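CRISPR protein (Archaeoglobus fulgidus, PDB 4MJK) is a Cas5-family CRISPR protein that probably serves as a subunit of an archaeal type I-A Cascade complex, the assembly that carries guide RNA in CRISPR defence. Local coordinates at residues Leu66-Trp71 / Phe131-Glu136; Ala73-Pro78 / Leu118-Asp123. One frame throughout, in Å; residues are numbered along the deposited sequence.

Contact 1. Residues Leu66-Trp71 / Phe131-Glu136; sequences LLAIGW and FLVFKE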
# COMPACT_ATOMS: atom_id res chain seq x y z
N LEU A 66 -3.25 -16.92 -26.26
CA LEU A 66 -2.46 -15.72 -26.03
C LEU A 66 -1.23 -15.66 -26.93
O LEU A 66 -0.45 -16.59 -26.97
CB LEU A 66 -2.02 -15.64 -24.56
CG LEU A 66 -1.32 -14.35 -24.10
CD1 LEU A 66 -2.29 -13.17 -24.02
CD2 LEU A 66 -0.65 -14.58 -22.75
N LEU A 67 -1.05 -14.54 -27.63
CA LEU A 67 0.14 -14.33 -28.43
C LEU A 67 1.15 -13.41 -27.72
O LEU A 67 2.35 -13.55 -27.91
CB LEU A 67 -0.23 -13.71 -29.78
CG LEU A 67 -1.07 -14.67 -30.63
CD1 LEU A 67 -1.42 -14.01 -31.97
CD2 LEU A 67 -0.35 -16.00 -30.82
N ALA A 68 0.63 -12.47 -26.93
CA ALA A 68 1.51 -11.50 -26.28
C ALA A 68 0.87 -10.94 -25.03
O ALA A 68 -0.35 -10.76 -24.98
CB ALA A 68 1.83 -10.36 -27.25
N ILE A 69 1.69 -10.64 -24.03
CA ILE A 69 1.23 -9.87 -22.88
C ILE A 69 2.38 -9.05 -22.35
O ILE A 69 3.41 -9.60 -21.96
CB ILE A 69 0.63 -10.75 -21.77
CG1 ILE A 69 0.25 -9.88 -20.56
CG2 ILE A 69 1.60 -11.85 -21.36
CD1 ILE A 69 -0.58 -10.62 -19.50
N GLY A 70 2.22 -7.74 -22.40
CA GLY A 70 3.22 -6.80 -21.92
C GLY A 70 2.53 -5.70 -21.13
O GLY A 70 1.31 -5.55 -21.21
N TRP A 71 3.30 -4.92 -20.38
CA TRP A 71 2.73 -3.89 -19.54
C TRP A 71 3.77 -2.83 -19.27
O TRP A 71 4.97 -3.06 -19.45
CB TRP A 71 2.23 -4.48 -18.21
CG TRP A 71 3.32 -5.20 -17.45
CD1 TRP A 71 4.12 -4.69 -16.47
CD2 TRP A 71 3.75 -6.55 -17.66
NE1 TRP A 71 5.01 -5.65 -16.04
CE2 TRP A 71 4.80 -6.80 -16.76
CE3 TRP A 71 3.34 -7.58 -18.52
CZ2 TRP A 71 5.44 -8.03 -16.68
CZ3 TRP A 71 3.98 -8.81 -18.44
CH2 TRP A 71 5.03 -9.02 -17.53
N PHE A 131 -1.08 -4.61 -22.44
CA PHE A 131 -1.33 -4.76 -23.87
C PHE A 131 -1.27 -6.26 -24.09
O PHE A 131 -0.20 -6.88 -23.99
CB PHE A 131 -0.26 -4.00 -24.67
CG PHE A 131 -0.48 -3.98 -26.17
CD1 PHE A 131 -1.60 -4.56 -26.75
CD2 PHE A 131 0.46 -3.37 -27.00
CE1 PHE A 131 -1.78 -4.53 -28.14
CE2 PHE A 131 0.27 -3.33 -28.40
CZ PHE A 131 -0.85 -3.92 -28.96
N LEU A 132 -2.44 -6.85 -24.35
CA LEU A 132 -2.57 -8.28 -24.59
C LEU A 132 -2.95 -8.49 -26.05
O LEU A 132 -3.70 -7.70 -26.63
CB LEU A 132 -3.65 -8.90 -23.69
CG LEU A 132 -3.23 -9.22 -22.24
CD1 LEU A 132 -2.97 -7.94 -21.47
CD2 LEU A 132 -4.28 -10.07 -21.53
N VAL A 133 -2.42 -9.56 -26.64
CA VAL A 133 -2.78 -9.91 -28.01
C VAL A 133 -3.24 -11.36 -28.01
O VAL A 133 -2.56 -12.21 -27.45
CB VAL A 133 -1.58 -9.75 -29.00
CG1 VAL A 133 -2.01 -10.19 -30.42
CG2 VAL A 133 -1.06 -8.30 -29.02
N PHE A 134 -4.39 -11.64 -28.62
CA PHE A 134 -4.90 -13.01 -28.75
C PHE A 134 -5.06 -13.44 -30.22
O PHE A 134 -5.26 -12.60 -31.10
CB PHE A 134 -6.24 -13.16 -28.04
CG PHE A 134 -6.16 -12.99 -26.55
CD1 PHE A 134 -5.81 -14.06 -25.73
CD2 PHE A 134 -6.44 -11.76 -25.96
CE1 PHE A 134 -5.74 -13.90 -24.35
CE2 PHE A 134 -6.36 -11.60 -24.58
CZ PHE A 134 -6.01 -12.66 -23.78
N LYS A 135 -5.00 -14.74 -30.46
CA LYS A 135 -5.12 -15.28 -31.82
C LYS A 135 -6.51 -14.98 -32.38
O LYS A 135 -6.67 -14.76 -33.58
CB LYS A 135 -4.85 -16.78 -31.82
CG LYS A 135 -4.29 -17.32 -33.12
CD LYS A 135 -3.96 -18.80 -32.96
CE LYS A 135 -3.43 -19.07 -31.56
NZ LYS A 135 -3.25 -20.52 -31.31
N GLU A 136 -7.51 -14.98 -31.50
CA GLU A 136 -8.84 -14.47 -31.86
C GLU A 136 -9.50 -13.81 -30.65
O GLU A 136 -8.93 -13.79 -29.57
CB GLU A 136 -9.74 -15.58 -32.37
CG GLU A 136 -10.14 -16.58 -31.31
CD GLU A 136 -9.29 -17.82 -31.37
OE1 GLU A 136 -9.02 -18.31 -32.49
OE2 GLU A 136 -8.88 -18.31 -30.29
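L66 sends its CG away from its own backbone N (chi1 -173°), while F134 swings its ring back beside its N (chi1 -65°), and the two meet obliquely on one face of the sheet. CD1 of L66 lies over the ring of F134, 4.0 Å from its centroid and 29° off the normal, a CH-pi contact whose closest pair is L66 CD1 to F134 CE1 at 3.5 Å. Farther along this face I69 and L132 run side by side in the same direction, with I69 CG1 3.9 Å from L132 CD1. On the other face A68 CB packs against V133 CB.

The strands are antiparallel, but two residues, L67 and A68, stand opposite the single V133, which makes a classic bulge. The carbonyl V133 O therefore takes two donors from one side of its plane, L67 N at 2.8 Å and A68 N at 3.2 Å. V133 N returns a bond to A68 O at 2.9 Å, and G70 and F131 close the ladder with a reciprocal pair. At the bulge the side chain of L67 is turned toward the other strand, its CB 4.0 Å from V133 CG1 and its CD1 against the backbone of K135.

With an alanine here in place of the F134 ring, L66 CD1 is likely to lose the aromatic face it rests on, leaving a gap beside L66. F36 and L37 of helix 33-46 pack on this same side, against L132 and L66, whereas V260 and Y253 meet A68 and V133 on the reverse. Strand 66-73 is paired here with its neighbour 127-134 in the large antiparallel sheet of the Cas5 fold, apolar on both faces; the inward peptide groups are met by the other strand, while I69 O and L66 O turn outward to Y228 OH and R263 NE, so buried backbone polarity is answered partly across the pair and partly beyond it.

Contact 2. Residues Ala73-Pro78 / Leu118-Asp123; sequences ALNCTP and LSSLND
N75 O accepts the shortest polar bond between these segments, 2.7 Å from L121 N and nearly straight. It sits where an antiparallel ladder, C76-P78 against L118-S120, runs out into loop; the pair belongs to a small three-stranded sheet that 13-15 completes. Inside the ladder T77 and S119 form the hydrogen-bonded pair, each N giving a bond to the other's carbonyl O, both 2.9 Å long. C76 with S120 and P78 with L118 are the non-hydrogen-bonded pairs on either side, and C76 CA comes within 3.2 Å of S119 O in a CA-H...O contact.

Beyond the strands two amides meet. The side chain of N75 is folded in between its own N and carbonyl carbon (chi1 70°), which carries ND2 across to N122 OD1 at 3.2 Å. The two amide planes stand 78° apart, and the N-H...O angle of 137° makes this a bent bond. N75 ND2 also reaches A125 O and its OD1 takes K127 N. The N75 amide, in the turn between strands 66-73 and 76-80, is thus pinned to the connection from strand 115-120 to strand 127-134, while N122 OD1 braces that connection from within through E124 N.

On the T77 and S119 face both hydroxyls find partners outside the pair: T77 OG1 with M233 O, and S119 OG with Y81 OH of the second subunit. F108 of that subunit also packs on L121, so this side of the strand pair takes part in the dimer contact. On the opposite face the P78 end is apolar, whereas S120 OG, farther along, bonds to E124 O; C76 SG lies 4.3 Å from L118 CB, and L118 CD2 rests against the proline ring at 4.0 Å from P78 CB.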
# COMPACT_ATOMS: atom_id res chain seq x y z
N ALA A 73 4.21 1.00 -16.63
CA ALA A 73 3.67 1.95 -15.68
C ALA A 73 3.35 3.21 -16.45
O ALA A 73 4.06 3.54 -17.39
CB ALA A 73 4.70 2.25 -14.57
N LEU A 74 2.27 3.90 -16.08
CA LEU A 74 1.92 5.17 -16.69
C LEU A 74 2.35 6.33 -15.80
O LEU A 74 2.68 7.40 -16.29
CB LEU A 74 0.40 5.25 -16.94
CG LEU A 74 -0.12 4.12 -17.86
CD1 LEU A 74 -1.65 4.12 -17.99
CD2 LEU A 74 0.53 4.23 -19.22
N ASN A 75 2.38 6.11 -14.49
CA ASN A 75 2.64 7.23 -13.59
C ASN A 75 3.18 6.78 -12.23
O ASN A 75 3.00 7.46 -11.23
CB ASN A 75 1.35 8.01 -13.35
CG ASN A 75 0.36 7.22 -12.52
OD1 ASN A 75 0.46 5.99 -12.44
ND2 ASN A 75 -0.57 7.91 -11.88
N CYS A 76 3.82 5.62 -12.19
CA CYS A 76 4.19 5.07 -10.89
C CYS A 76 5.47 4.26 -10.97
O CYS A 76 5.95 3.91 -12.06
CB CYS A 76 3.05 4.24 -10.30
SG CYS A 76 2.61 2.74 -11.24
N THR A 77 6.03 3.98 -9.80
CA THR A 77 7.25 3.21 -9.70
C THR A 77 7.05 2.20 -8.54
O THR A 77 6.52 2.55 -7.47
CB THR A 77 8.46 4.16 -9.45
OG1 THR A 77 9.70 3.48 -9.74
CG2 THR A 77 8.48 4.64 -8.03
N PRO A 78 7.42 0.94 -8.76
CA PRO A 78 7.17 -0.08 -7.72
C PRO A 78 8.14 0.04 -6.56
O PRO A 78 9.29 0.43 -6.73
CB PRO A 78 7.40 -1.41 -8.45
CG PRO A 78 7.48 -1.04 -9.95
CD PRO A 78 7.99 0.35 -9.99
N LEU A 118 2.87 0.36 -5.11
CA LEU A 118 3.07 1.15 -6.33
C LEU A 118 2.99 2.61 -5.95
O LEU A 118 1.95 3.09 -5.51
CB LEU A 118 2.04 0.79 -7.40
CG LEU A 118 2.17 -0.64 -7.96
CD1 LEU A 118 0.95 -1.03 -8.81
CD2 LEU A 118 3.47 -0.81 -8.79
N SER A 119 4.13 3.29 -6.04
CA SER A 119 4.21 4.69 -5.63
C SER A 119 3.94 5.61 -6.83
O SER A 119 4.68 5.60 -7.81
CB SER A 119 5.61 5.02 -5.10
OG SER A 119 6.04 4.09 -4.13
N SER A 120 2.89 6.40 -6.73
CA SER A 120 2.58 7.33 -7.79
C SER A 120 3.61 8.46 -7.86
O SER A 120 4.10 8.95 -6.83
CB SER A 120 1.18 7.90 -7.61
OG SER A 120 0.88 8.77 -8.68
N LEU A 121 3.91 8.89 -9.08
CA LEU A 121 4.82 10.00 -9.31
C LEU A 121 4.06 11.32 -9.48
O LEU A 121 4.66 12.37 -9.66
CB LEU A 121 5.68 9.74 -10.55
CG LEU A 121 6.56 8.50 -10.38
CD1 LEU A 121 7.25 8.11 -11.69
CD2 LEU A 121 7.57 8.71 -9.25
N ASN A 122 2.74 11.26 -9.45
CA ASN A 122 1.94 12.48 -9.48
C ASN A 122 0.79 12.34 -8.48
O ASN A 122 0.82 11.45 -7.64
CB ASN A 122 1.45 12.81 -10.90
CG ASN A 122 0.52 11.75 -11.47
OD1 ASN A 122 0.11 10.83 -10.77
ND2 ASN A 122 0.17 11.89 -12.75
N ASP A 123 -0.22 13.20 -8.56
CA ASP A 123 -1.26 13.15 -7.54
C ASP A 123 -2.36 12.14 -7.85
O ASP A 123 -3.34 12.04 -7.12
CB ASP A 123 -1.87 14.53 -7.25
CG ASP A 123 -1.16 15.26 -6.12
OD1 ASP A 123 0.07 15.42 -6.18
OD2 ASP A 123 -1.85 15.68 -5.15

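Overall arrangement
Both contacts are antiparallel strand pairings between strands far apart in the chain; 66-73 runs on to 76-80 and 115-120 to 127-134, so contact 2 is nested inside the loop that contact 1 closes. Their centres lie about 24 Å apart, on opposite sides of the chain's centre. Contact 1 is in the core, within the six-stranded sheet, with side chains almost wholly apolar and untouched by the other subunit. Contact 2 is only partly buried, in the small three-stranded sheet, and relies more on hydroxyl and amide side chains, one reaching the second subunit.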